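Local structure of protein GH61E (3EJA) at residues N171-F175 against P176-S180. The protein is a lytic polysaccharide monooxygenase of family AA9 that oxidatively cleaves glycosidic bonds in crystalline and amorphous polysaccharides, using an active-site copper. Sequence-based numbering, arbitrary orientation. Where two conformers were deposited one is given.
Sequences NKVAF and PGAYS
F175 and Y179 meet edge to face where the loop after strand 151-162 turns back on itself beside the AA9 beta-sandwich. A174-G177 form a type VIb beta turn, with a cis peptide bond before P176. F175 CE1 sits above the Y179 ring, 3.7 Å from Y179 CZ and offset toward the rim. The ring planes stand at 79° and the F175 and Y179 ring centroids are 5.2 Å apart. F175 CG lies anti to its carbonyl carbon (chi1 -73°), which helps to place the ring against the A178 methyl.

A178 CB covers one face of the F175 ring in a CH-pi contact, 4.2 Å from the centroid. The same methyl also touches V173 CG2.

Y179 OH is hydrogen-bonded to Y75 OH and E137 OE2. With an alanine in place of Y179, the edge of F175 would probably be left without its aromatic partner, and Y75 and E137 without the hydroxyl that both bond. R135 makes a cation-pi contact with F175, while R37 NE is hydrogen-bonded to F175 O.

One backbone bond spans the turn. A178 N donates weakly to A174 O, 2.8 Å away but bent to 129° at the hydrogen.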
# COMPACT_ATOMS: atom_id res chain seq x y z
N ASN A 171 5.82 5.20 -15.83
CA ASN A 171 5.09 6.21 -15.04
C ASN A 171 5.12 6.01 -13.51
O ASN A 171 4.10 6.21 -12.83
CB ASN A 171 3.63 6.34 -15.49
CG ASN A 171 3.46 6.26 -17.00
OD1 ASN A 171 4.01 7.08 -17.76
ND2 ASN A 171 2.67 5.28 -17.44
N LYS A 172 6.27 5.62 -12.98
CA LYS A 172 6.43 5.47 -11.53
C LYS A 172 6.15 6.78 -10.79
O LYS A 172 6.32 7.86 -11.37
CB LYS A 172 7.82 4.90 -11.21
CG LYS A 172 8.00 3.49 -11.80
CD LYS A 172 9.30 2.84 -11.38
CE LYS A 172 10.49 3.46 -12.06
NZ LYS A 172 10.51 3.11 -13.52
N VAL A 173 5.68 6.68 -9.54
CA VAL A 173 5.24 7.86 -8.75
C VAL A 173 6.00 7.98 -7.42
O VAL A 173 6.64 7.03 -6.98
CB VAL A 173 3.71 7.85 -8.48
CG1 VAL A 173 2.93 7.87 -9.78
CG2 VAL A 173 3.30 6.66 -7.60
N ALA A 174 5.92 9.15 -6.80
CA ALA A 174 6.55 9.41 -5.51
C ALA A 174 5.53 9.46 -4.37
O ALA A 174 4.37 9.81 -4.59
CB ALA A 174 7.34 10.71 -5.59
N PHE A 175 5.96 9.11 -3.16
CA PHE A 175 5.15 9.30 -1.94
C PHE A 175 5.99 10.03 -0.90
O PHE A 175 6.97 9.47 -0.41
CB PHE A 175 4.72 7.95 -1.35
CG PHE A 175 3.65 7.25 -2.14
CD1 PHE A 175 2.33 7.69 -2.09
CD2 PHE A 175 3.97 6.12 -2.90
CE1 PHE A 175 1.34 7.02 -2.82
CE2 PHE A 175 2.98 5.45 -3.62
CZ PHE A 175 1.67 5.90 -3.58
N PRO A 176 5.60 11.28 -0.55
CA PRO A 176 4.47 12.05 -1.09
C PRO A 176 4.69 12.46 -2.55
O PRO A 176 5.83 12.44 -3.04
CB PRO A 176 4.42 13.30 -0.21
CG PRO A 176 5.77 13.44 0.34
CD PRO A 176 6.33 12.04 0.48
N GLY A 177 3.60 12.82 -3.23
CA GLY A 177 3.66 13.27 -4.61
C GLY A 177 2.51 12.71 -5.43
O GLY A 177 1.90 13.45 -6.22
N ALA A 178 2.22 11.43 -5.24
CA ALA A 178 1.24 10.71 -6.07
C ALA A 178 -0.20 11.16 -5.83
O ALA A 178 -1.00 11.11 -6.75
CB ALA A 178 1.36 9.21 -5.85
N TYR A 179 -0.50 11.56 -4.60
CA TYR A 179 -1.87 11.88 -4.19
C TYR A 179 -2.07 13.36 -3.90
O TYR A 179 -1.19 14.03 -3.36
CB TYR A 179 -2.26 11.10 -2.92
CG TYR A 179 -2.28 9.59 -3.05
CD1 TYR A 179 -2.33 8.96 -4.30
CD2 TYR A 179 -2.27 8.79 -1.91
CE1 TYR A 179 -2.36 7.57 -4.41
CE2 TYR A 179 -2.31 7.39 -2.01
CZ TYR A 179 -2.34 6.79 -3.26
OH TYR A 179 -2.37 5.41 -3.36
N SER A 180 -3.25 13.86 -4.25
CA SER A 180 -3.66 15.18 -3.82
C SER A 180 -4.90 15.05 -2.93
O SER A 180 -5.71 14.14 -3.13
CB SER A 180 -3.96 16.05 -5.05
OG SER A 180 -4.79 17.15 -4.74